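Local atomic coordinates of CRISPR protein (Archaeoglobus fulgidus, PDB entry 4MJK), a protein that probably serves as the Cas5 subunit of a type I-A CRISPR Cascade complex, the RNA-guided assembly that recognises foreign nucleic acid in archaea. Residues Phe10-Gly20 with Pro111-Ser119; Val165-Thr176 with Val244-Ala255. One frame throughout, in Å; residues are numbered along the deposited sequence.

Contact 1 (Phe10-Gly20 with Pro111-Ser119); sequences FVWGFQARIAG and PARGKTILS
The amide of Gln-15 joins its strand to the turn before the partner strand. NE2 gives one proton to Arg-113 O at 3.0 Å and the other to Pro-111 O at 2.9 Å. Both acceptors lie close to the amide plane, so the two bonds fix the rotation of the amide. The chain reaches the turn because CG stands anti to the backbone N (chi1 177°) and continues extended. A water links Pro-111 O to Arg-17 NH1. Phe-14 and Thr-116 form an antiparallel hydrogen-bonded pair, with Phe-14 N 2.9 Å from Thr-116 O. Trp-12 O accepts from Leu-118 N at one end, and Gly-114 O accepts from Ala-16 N at the other.

The packing differs on the two faces. On one, Thr-116 CB makes an off-centre CH-pi contact with the Phe-14 ring, and Thr-116 OG1 bonds to Phe-28 O. Leu-118 CD1 lies at the edge of the same ring and sits over the face of the Phe-10 ring, 3.8 Å from its centroid. On the other, the Lys-115 and Trp-12 side chains cross at about a right angle, with CE 3.6 Å from CH2. Lys-115 NZ continues to Val-11 O of the second subunit, whose Trp-12 also meets this Trp-12. Near the turn, Ala-19 CB packs on Gly-114 CA at 3.6 Å. Arg-17 CB lies over one face of the Arg-113 guanidinium, whose NH1 bonds to Ser-110 O.

This is a short antiparallel strand pair entered through a type II beta turn, Ala-112 to Lys-115. Strand 76-80 completes the small three-stranded sheet, beside the subunit interface.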
loop_
_atom_site.group_PDB
_atom_site.type_symbol
_atom_site.label_atom_id
_atom_site.label_comp_id
_atom_site.label_asym_id
_atom_site.label_seq_id
_atom_site.Cartn_x
_atom_site.Cartn_y
_atom_site.Cartn_z
ATOM N N PHE A 10 -6.132 5.611 -6.488
ATOM C CA PHE A 10 -4.845 4.953 -6.238
ATOM C C PHE A 10 -5.118 3.503 -5.880
ATOM O O PHE A 10 -6.111 3.211 -5.220
ATOM C CB PHE A 10 -4.078 5.632 -5.070
ATOM C CG PHE A 10 -3.476 6.976 -5.430
ATOM C CD1 PHE A 10 -4.290 8.074 -5.665
ATOM C CD2 PHE A 10 -2.097 7.129 -5.552
ATOM C CE1 PHE A 10 -3.742 9.299 -6.003
ATOM C CE2 PHE A 10 -1.542 8.348 -5.902
ATOM C CZ PHE A 10 -2.369 9.443 -6.125
ATOM N N VAL A 11 -4.250 2.601 -6.315
ATOM C CA VAL A 11 -4.313 1.212 -5.869
ATOM C C VAL A 11 -4.047 1.113 -4.365
ATOM O O VAL A 11 -4.808 0.451 -3.651
ATOM C CB VAL A 11 -3.315 0.318 -6.660
ATOM C CG1 VAL A 11 -3.283 -1.131 -6.115
ATOM C CG2 VAL A 11 -3.668 0.328 -8.157
ATOM N N TRP A 12 -2.981 1.763 -3.875
ATOM C CA TRP A 12 -2.578 1.607 -2.457
ATOM C C TRP A 12 -1.971 2.851 -1.807
ATOM O O TRP A 12 -1.954 2.959 -0.582
ATOM C CB TRP A 12 -1.543 0.473 -2.316
ATOM C CG TRP A 12 -0.265 0.770 -3.055
ATOM C CD1 TRP A 12 0.029 0.453 -4.357
ATOM C CD2 TRP A 12 0.871 1.487 -2.554
ATOM N NE1 TRP A 12 1.287 0.910 -4.679
ATOM C CE2 TRP A 12 1.820 1.548 -3.591
ATOM C CE3 TRP A 12 1.184 2.065 -1.319
ATOM C CZ2 TRP A 12 3.063 2.186 -3.437
ATOM C CZ3 TRP A 12 2.418 2.693 -1.169
ATOM C CH2 TRP A 12 3.337 2.747 -2.222
ATOM N N GLY A 13 -1.446 3.772 -2.614
ATOM C CA GLY A 13 -0.626 4.854 -2.082
ATOM C C GLY A 13 0.461 5.215 -3.070
ATOM O O GLY A 13 0.300 4.975 -4.259
ATOM N N PHE A 14 1.577 5.761 -2.589
ATOM C CA PHE A 14 2.624 6.216 -3.490
ATOM C C PHE A 14 3.972 6.266 -2.798
ATOM O O PHE A 14 4.064 6.242 -1.563
ATOM C CB PHE A 14 2.292 7.617 -4.006
ATOM C CG PHE A 14 2.346 8.668 -2.937
ATOM C CD1 PHE A 14 3.509 9.398 -2.724
ATOM C CD2 PHE A 14 1.258 8.887 -2.112
ATOM C CE1 PHE A 14 3.569 10.353 -1.726
ATOM C CE2 PHE A 14 1.313 9.846 -1.109
ATOM C CZ PHE A 14 2.473 10.576 -0.918
ATOM N N GLN A 15 5.024 6.332 -3.610
ATOM C CA GLN A 15 6.331 6.667 -3.098
ATOM C C GLN A 15 6.960 7.762 -3.949
ATOM O O GLN A 15 7.011 7.650 -5.188
ATOM C CB GLN A 15 7.236 5.432 -3.058
ATOM C CG GLN A 15 8.642 5.777 -2.586
ATOM C CD GLN A 15 9.472 4.552 -2.259
ATOM O OE1 GLN A 15 9.247 3.471 -2.802
ATOM N NE2 GLN A 15 10.426 4.716 -1.357
ATOM N N ALA A 16 7.420 8.828 -3.290
ATOM C CA ALA A 16 8.148 9.888 -3.982
ATOM C C ALA A 16 9.506 10.072 -3.305
ATOM O O ALA A 16 9.615 10.691 -2.234
ATOM C CB ALA A 16 7.360 11.187 -3.963
ATOM N N ARG A 17 10.547 9.531 -3.926
ATOM C CA ARG A 17 11.848 9.499 -3.271
ATOM C C ARG A 17 12.560 10.860 -3.192
ATOM O O ARG A 17 13.598 10.983 -2.540
ATOM C CB ARG A 17 12.715 8.371 -3.858
ATOM C CG ARG A 17 12.157 6.991 -3.490
ATOM C CD ARG A 17 12.916 5.861 -4.141
ATOM N NE ARG A 17 12.442 5.642 -5.497
ATOM C CZ ARG A 17 12.037 4.467 -5.962
ATOM N NH1 ARG A 17 12.082 3.396 -5.177
ATOM N NH2 ARG A 17 11.605 4.359 -7.219
ATOM N N ILE A 18 11.976 11.892 -3.804
ATOM C CA ILE A 18 12.486 13.253 -3.582
ATOM C C ILE A 18 12.344 13.694 -2.117
ATOM O O ILE A 18 12.851 14.741 -1.730
ATOM C CB ILE A 18 11.874 14.325 -4.533
ATOM C CG1 ILE A 18 10.333 14.350 -4.452
ATOM C CG2 ILE A 18 12.354 14.093 -5.968
ATOM C CD1 ILE A 18 9.688 15.479 -5.305
ATOM N N ALA A 19 11.666 12.889 -1.303
ATOM C CA ALA A 19 11.668 13.109 0.135
ATOM C C ALA A 19 13.113 13.130 0.650
ATOM O O ALA A 19 13.399 13.713 1.688
ATOM C CB ALA A 19 10.866 12.010 0.839
ATOM N N GLY A 20 14.021 12.493 -0.085
ATOM C CA GLY A 20 15.417 12.431 0.322
ATOM C C GLY A 20 16.192 13.724 0.129
ATOM O O GLY A 20 17.297 13.883 0.670
ATOM N N PRO A 111 15.393 3.262 1.948
ATOM C CA PRO A 111 14.798 2.754 0.701
ATOM C C PRO A 111 13.315 3.118 0.590
ATOM O O PRO A 111 12.773 3.184 -0.509
ATOM C CB PRO A 111 14.915 1.228 0.840
ATOM C CG PRO A 111 15.947 0.989 1.881
ATOM C CD PRO A 111 15.964 2.192 2.784
ATOM N N ALA A 112 12.668 3.320 1.728
ATOM C CA ALA A 112 11.229 3.571 1.767
ATOM C C ALA A 112 10.942 5.054 2.016
ATOM O O ALA A 112 9.895 5.414 2.568
ATOM C CB ALA A 112 10.570 2.712 2.855
ATOM N N ARG A 113 11.882 5.915 1.635
ATOM C CA ARG A 113 11.717 7.339 1.885
ATOM C C ARG A 113 10.590 7.849 0.994
ATOM O O ARG A 113 10.509 7.477 -0.183
ATOM C CB ARG A 113 13.031 8.099 1.635
ATOM C CG ARG A 113 13.513 8.073 0.188
ATOM C CD ARG A 113 14.980 8.508 0.082
ATOM N NE ARG A 113 15.492 8.357 -1.277
ATOM C CZ ARG A 113 15.923 7.208 -1.788
ATOM N NH1 ARG A 113 15.907 6.105 -1.053
ATOM N NH2 ARG A 113 16.371 7.158 -3.035
ATOM N N GLY A 114 9.699 8.666 1.559
ATOM C CA GLY A 114 8.594 9.236 0.801
ATOM C C GLY A 114 7.503 8.234 0.434
ATOM O O GLY A 114 6.692 8.494 -0.451
ATOM N N LYS A 115 7.485 7.088 1.106
ATOM C CA LYS A 115 6.470 6.075 0.829
ATOM C C LYS A 115 5.310 6.188 1.802
ATOM O O LYS A 115 5.508 6.216 3.018
ATOM C CB LYS A 115 7.058 4.673 0.861
ATOM C CG LYS A 115 6.064 3.571 0.480
ATOM C CD LYS A 115 6.762 2.219 0.435
ATOM C CE LYS A 115 5.860 1.139 -0.156
ATOM N NZ LYS A 115 6.604 -0.169 -0.329
ATOM N N THR A 116 4.101 6.237 1.247
ATOM C CA THR A 116 2.906 6.580 2.008
ATOM C C THR A 116 1.716 5.765 1.555
ATOM O O THR A 116 1.453 5.654 0.354
ATOM C CB THR A 116 2.595 8.085 1.834
ATOM O OG1 THR A 116 3.663 8.836 2.412
ATOM C CG2 THR A 116 1.288 8.478 2.514
ATOM N N ILE A 117 1.002 5.177 2.512
ATOM C CA ILE A 117 -0.207 4.428 2.188
ATOM C C ILE A 117 -1.401 5.394 2.196
ATOM O O ILE A 117 -1.461 6.302 3.014
ATOM C CB ILE A 117 -0.413 3.261 3.209
ATOM C CG1 ILE A 117 0.647 2.175 2.976
ATOM C CG2 ILE A 117 -1.827 2.675 3.122
ATOM C CD1 ILE A 117 0.658 1.109 4.047
ATOM N N LEU A 118 -2.324 5.241 1.262
ATOM C CA LEU A 118 -3.554 6.034 1.324
ATOM C C LEU A 118 -4.660 5.119 1.795
ATOM O O LEU A 118 -5.018 4.164 1.107
ATOM C CB LEU A 118 -3.882 6.671 -0.031
ATOM C CG LEU A 118 -2.884 7.744 -0.492
ATOM C CD1 LEU A 118 -3.105 8.125 -1.960
ATOM C CD2 LEU A 118 -2.949 9.010 0.411
ATOM N N SER A 119 -5.147 5.370 3.003
ATOM C CA SER A 119 -6.168 4.518 3.611
ATOM C C SER A 119 -7.561 5.053 3.289
ATOM O O SER A 119 -7.919 6.161 3.679
ATOM C CB SER A 119 -6.015 4.483 5.136
ATOM O OG SER A 119 -4.687 4.203 5.530
HETATM O O HOH W 1 14.020 2.587 -2.738
#

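Contact 2 (Val165-Thr176 with Val244-Ala255)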
loop_
_atom_site.group_PDB
_atom_site.type_symbol
_atom_site.label_atom_id
_atom_site.label_comp_id
_atom_site.label_asym_id
_atom_site.label_seq_id
_atom_site.Cartn_x
_atom_site.Cartn_y
_atom_site.Cartn_z
ATOM N N VAL A 165 -12.350 23.315 -17.126
ATOM C CA VAL A 165 -13.268 24.343 -16.635
ATOM C C VAL A 165 -12.742 25.748 -16.888
ATOM O O VAL A 165 -11.535 25.974 -16.923
ATOM C CB VAL A 165 -13.531 24.204 -15.120
ATOM C CG1 VAL A 165 -14.315 22.933 -14.820
ATOM C CG2 VAL A 165 -12.212 24.239 -14.344
ATOM N N LYS A 166 -13.660 26.692 -17.081
ATOM C CA LYS A 166 -13.289 28.096 -17.113
ATOM C C LYS A 166 -13.139 28.543 -15.660
ATOM O O LYS A 166 -13.922 28.141 -14.807
ATOM C CB LYS A 166 -14.359 28.913 -17.844
ATOM C CG LYS A 166 -14.804 28.280 -19.158
ATOM C CD LYS A 166 -15.841 29.122 -19.902
ATOM C CE LYS A 166 -15.178 30.084 -20.874
ATOM N NZ LYS A 166 -14.266 29.374 -21.826
ATOM N N VAL A 167 -12.113 29.330 -15.365
ATOM C CA VAL A 167 -11.916 29.820 -13.999
ATOM C C VAL A 167 -12.016 31.348 -13.908
ATOM O O VAL A 167 -11.754 32.055 -14.884
ATOM C CB VAL A 167 -10.559 29.355 -13.396
ATOM C CG1 VAL A 167 -10.476 27.846 -13.383
ATOM C CG2 VAL A 167 -9.380 29.937 -14.168
ATOM N N THR A 168 -12.404 31.838 -12.736
ATOM C CA THR A 168 -12.420 33.266 -12.438
ATOM C C THR A 168 -11.314 33.580 -11.438
ATOM O O THR A 168 -11.115 32.834 -10.478
ATOM C CB THR A 168 -13.759 33.674 -11.798
ATOM O OG1 THR A 168 -14.828 33.377 -12.702
ATOM C CG2 THR A 168 -13.770 35.158 -11.472
ATOM N N GLN A 169 -10.595 34.679 -11.650
ATOM C CA GLN A 169 -9.531 35.073 -10.731
ATOM C C GLN A 169 -10.074 36.033 -9.680
ATOM O O GLN A 169 -10.676 37.053 -10.024
ATOM C CB GLN A 169 -8.381 35.731 -11.495
ATOM C CG GLN A 169 -7.069 35.796 -10.721
ATOM C CD GLN A 169 -5.934 36.408 -11.531
ATOM O OE1 GLN A 169 -4.769 36.025 -11.385
ATOM N NE2 GLN A 169 -6.267 37.368 -12.385
ATOM N N LYS A 170 -9.860 35.710 -8.405
ATOM C CA LYS A 170 -10.313 36.552 -7.296
ATOM C C LYS A 170 -9.172 36.819 -6.315
ATOM O O LYS A 170 -8.169 36.107 -6.306
ATOM C CB LYS A 170 -11.466 35.875 -6.548
ATOM C CG LYS A 170 -12.638 35.421 -7.427
ATOM C CD LYS A 170 -13.784 36.434 -7.425
ATOM C CE LYS A 170 -14.950 35.987 -8.317
ATOM N NZ LYS A 170 -15.619 34.748 -7.809
ATOM N N ASP A 171 -9.312 37.856 -5.494
ATOM C CA ASP A 171 -8.441 38.002 -4.330
ATOM C C ASP A 171 -9.258 38.401 -3.099
ATOM O O ASP A 171 -10.489 38.444 -3.161
ATOM C CB ASP A 171 -7.257 38.941 -4.599
ATOM C CG ASP A 171 -7.690 40.353 -4.941
ATOM O OD1 ASP A 171 -8.806 40.747 -4.545
ATOM O OD2 ASP A 171 -6.902 41.065 -5.600
ATOM N N GLY A 172 -8.596 38.651 -1.977
ATOM C CA GLY A 172 -9.322 38.916 -0.747
ATOM C C GLY A 172 -9.645 37.638 0.015
ATOM O O GLY A 172 -8.895 36.657 -0.055
ATOM N N LEU A 173 -10.758 37.644 0.739
ATOM C CA LEU A 173 -11.113 36.521 1.586
ATOM C C LEU A 173 -11.913 35.461 0.818
ATOM O O LEU A 173 -12.913 35.759 0.175
ATOM C CB LEU A 173 -11.891 37.004 2.807
ATOM C CG LEU A 173 -12.173 35.936 3.865
ATOM C CD1 LEU A 173 -10.885 35.541 4.608
ATOM C CD2 LEU A 173 -13.209 36.444 4.828
ATOM N N ILE A 174 -11.452 34.217 0.876
ATOM C CA ILE A 174 -12.093 33.122 0.162
ATOM C C ILE A 174 -12.136 31.909 1.068
ATOM O O ILE A 174 -11.412 31.847 2.057
ATOM C CB ILE A 174 -11.341 32.752 -1.161
ATOM C CG1 ILE A 174 -9.868 32.444 -0.900
ATOM C CG2 ILE A 174 -11.440 33.866 -2.187
ATOM C CD1 ILE A 174 -9.568 30.974 -0.684
ATOM N N SER A 175 -12.989 30.947 0.752
ATOM C CA SER A 175 -12.920 29.661 1.440
ATOM C C SER A 175 -12.384 28.611 0.458
ATOM O O SER A 175 -12.653 28.682 -0.739
ATOM C CB SER A 175 -14.284 29.249 1.980
ATOM O OG SER A 175 -15.200 29.129 0.912
ATOM N N THR A 176 -11.603 27.661 0.958
ATOM C CA THR A 176 -11.018 26.628 0.096
ATOM C C THR A 176 -10.934 25.321 0.851
ATOM O O THR A 176 -10.764 25.312 2.068
ATOM C CB THR A 176 -9.610 27.015 -0.472
ATOM O OG1 THR A 176 -9.165 26.016 -1.407
ATOM C CG2 THR A 176 -8.567 27.148 0.637
ATOM N N VAL A 244 -9.255 31.815 3.867
ATOM C CA VAL A 244 -7.913 32.280 3.552
ATOM C C VAL A 244 -7.980 33.656 2.918
ATOM O O VAL A 244 -8.825 33.906 2.049
ATOM C CB VAL A 244 -7.198 31.309 2.592
ATOM C CG1 VAL A 244 -5.798 31.790 2.311
ATOM C CG2 VAL A 244 -7.154 29.902 3.197
ATOM N N GLU A 245 -7.103 34.547 3.367
ATOM C CA GLU A 245 -6.984 35.869 2.770
ATOM C C GLU A 245 -5.857 35.836 1.744
ATOM O O GLU A 245 -4.740 35.409 2.048
ATOM C CB GLU A 245 -6.675 36.909 3.847
ATOM C CG GLU A 245 -7.301 38.262 3.620
ATOM C CD GLU A 245 -7.430 39.044 4.935
ATOM O OE1 GLU A 245 -6.390 39.227 5.616
ATOM O OE2 GLU A 245 -8.564 39.441 5.301
ATOM N N VAL A 246 -6.144 36.295 0.533
ATOM C CA VAL A 246 -5.181 36.160 -0.559
ATOM C C VAL A 246 -4.893 37.501 -1.235
ATOM O O VAL A 246 -5.810 38.183 -1.693
ATOM C CB VAL A 246 -5.690 35.135 -1.606
ATOM C CG1 VAL A 246 -4.673 34.940 -2.714
ATOM C CG2 VAL A 246 -5.990 33.794 -0.919
ATOM N N GLY A 247 -3.620 37.874 -1.287
ATOM C CA GLY A 247 -3.210 39.101 -1.956
ATOM C C GLY A 247 -1.747 39.018 -2.354
ATOM O O GLY A 247 -1.165 37.945 -2.335
ATOM N N GLY A 248 -1.145 40.149 -2.705
ATOM C CA GLY A 248 0.252 40.163 -3.104
ATOM C C GLY A 248 0.448 39.454 -4.423
ATOM O O GLY A 248 -0.278 39.719 -5.368
ATOM N N ASP A 249 1.422 38.550 -4.489
ATOM C CA ASP A 249 1.673 37.769 -5.713
ATOM C C ASP A 249 0.671 36.620 -5.959
ATOM O O ASP A 249 0.817 35.860 -6.923
ATOM C CB ASP A 249 3.093 37.184 -5.696
ATOM C CG ASP A 249 4.162 38.240 -5.449
ATOM O OD1 ASP A 249 4.058 39.343 -6.033
ATOM O OD2 ASP A 249 5.104 37.971 -4.665
ATOM N N PHE A 250 -0.331 36.485 -5.091
ATOM C CA PHE A 250 -1.207 35.320 -5.136
ATOM C C PHE A 250 -2.635 35.698 -5.446
ATOM O O PHE A 250 -3.065 36.809 -5.136
ATOM C CB PHE A 250 -1.165 34.565 -3.807
ATOM C CG PHE A 250 0.174 33.985 -3.495
ATOM C CD1 PHE A 250 1.126 34.736 -2.812
ATOM C CD2 PHE A 250 0.498 32.697 -3.905
ATOM C CE1 PHE A 250 2.372 34.209 -2.530
ATOM C CE2 PHE A 250 1.740 32.161 -3.632
ATOM C CZ PHE A 250 2.683 32.914 -2.941
ATOM N N LYS A 251 -3.358 34.753 -6.044
ATOM C CA LYS A 251 -4.756 34.921 -6.398
ATOM C C LYS A 251 -5.470 33.610 -6.136
ATOM O O LYS A 251 -4.851 32.551 -6.143
ATOM C CB LYS A 251 -4.907 35.227 -7.886
ATOM C CG LYS A 251 -4.187 36.484 -8.380
ATOM C CD LYS A 251 -4.903 37.738 -7.909
ATOM C CE LYS A 251 -4.256 38.991 -8.478
ATOM N NZ LYS A 251 -4.828 40.197 -7.837
ATOM N N ALA A 252 -6.777 33.693 -5.948
ATOM C CA ALA A 252 -7.639 32.531 -5.869
ATOM C C ALA A 252 -8.290 32.296 -7.227
ATOM O O ALA A 252 -8.733 33.247 -7.883
ATOM C CB ALA A 252 -8.703 32.760 -4.815
ATOM N N TYR A 253 -8.346 31.039 -7.659
ATOM C CA TYR A 253 -8.986 30.705 -8.927
ATOM C C TYR A 253 -10.196 29.843 -8.649
ATOM O O TYR A 253 -10.106 28.852 -7.925
ATOM C CB TYR A 253 -8.016 29.986 -9.871
ATOM C CG TYR A 253 -6.857 30.849 -10.272
ATOM C CD1 TYR A 253 -6.922 31.656 -11.404
ATOM C CD2 TYR A 253 -5.700 30.894 -9.501
ATOM C CE1 TYR A 253 -5.858 32.470 -11.765
ATOM C CE2 TYR A 253 -4.626 31.696 -9.860
ATOM C CZ TYR A 253 -4.719 32.489 -10.988
ATOM O OH TYR A 253 -3.662 33.297 -11.338
ATOM N N GLU A 254 -11.335 30.239 -9.205
ATOM C CA GLU A 254 -12.596 29.608 -8.855
ATOM C C GLU A 254 -13.342 29.086 -10.071
ATOM O O GLU A 254 -13.391 29.740 -11.119
ATOM C CB GLU A 254 -13.489 30.573 -8.049
ATOM C CG GLU A 254 -14.879 30.001 -7.737
ATOM C CD GLU A 254 -15.654 30.825 -6.708
ATOM O OE1 GLU A 254 -15.272 31.993 -6.470
ATOM O OE2 GLU A 254 -16.643 30.302 -6.139
ATOM N N ALA A 255 -13.902 27.889 -9.923
ATOM C CA ALA A 255 -14.794 27.308 -10.916
ATOM C C ALA A 255 -15.956 26.700 -10.152
ATOM O O ALA A 255 -15.811 25.657 -9.509
ATOM C CB ALA A 255 -14.075 26.236 -11.731
#
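Ile-174 packs against Ala-252, Val-246 and Val-244 in the tightly packed apolar part of this contact. Its CG2 meets Ala-252 CB at 4.0 Å, and its CG1 touches Val-246 CG2. CG1 stands between the backbone N and the carbonyl carbon (chi1 55°), and from there CD1 reaches Val-244 CB at 4.1 Å. Val-259 and Ile-261 of strand 258-263 also pack on Ile-174. One side chain therefore joins both strands of the segment 244-255.

The backbone turns a corner at Leu-173 but stays paired. Thr-168 pairs with Glu-254 and Lys-170 with Ala-252, both on strand 250-255. Gly-172 pairs with Val-246 and Ile-174 with Val-244, both on strand 244-246. Each of these four pairs has two N-H...O bonds. Gly-172 has a positive phi.

Gln-169 and Tyr-253 share the other face from Ala-252. Their side chains lie alongside each other, the amide plane turned 32° from the ring. Gln-169 OE1 lies 2.9 Å from Tyr-253 OH; that hydroxyl is hydrogen-bonded to Arg-263 O. The same OE1 lies beside Lys-251 CG. Val-167 CG2 touches Tyr-253 CD1 at 4.1 Å. Towards Ala-255, Val-165 CG2 meets Ala-255 CB.

The solvent-exposed rim is looser and polar. On the Ala-252 face, Lys-170 NZ meets Glu-254 OE1 at 3.1 Å. Lys-251 NZ meets Asp-171 OD2 at 3.2 Å. Both salt bridges have weak hydrogen-bond geometry. Lys-170 and Asp-171 are exposed.

Both segments thus pass from one antiparallel sheet to another while staying paired. Strands 157-170 and 250-255 belong to the six-stranded sheet, and strands 174-176 and 241-246 to a three-stranded one. A type II' beta turn, Gly-247 to Phe-250, joins strand 241-246 to strand 250-255.

How the contacts relate
Contacts 1 and 2 lie on opposite sides of the chain's centre. Their centres are 30 Å apart, and their nearest atoms are about 18 Å apart, so they do not touch. They follow in series along the chain. The six-stranded antiparallel sheet connects them: strand 2-10 leads into contact 1 and runs antiparallel beside strand 157-170, which leads into contact 2. Each contact ties a smaller three-stranded sheet to this framework. They differ in surroundings. Contact 1 is mostly buried and reaches the second subunit. Contact 2 is partly exposed, and no other chain of the assembly touches it.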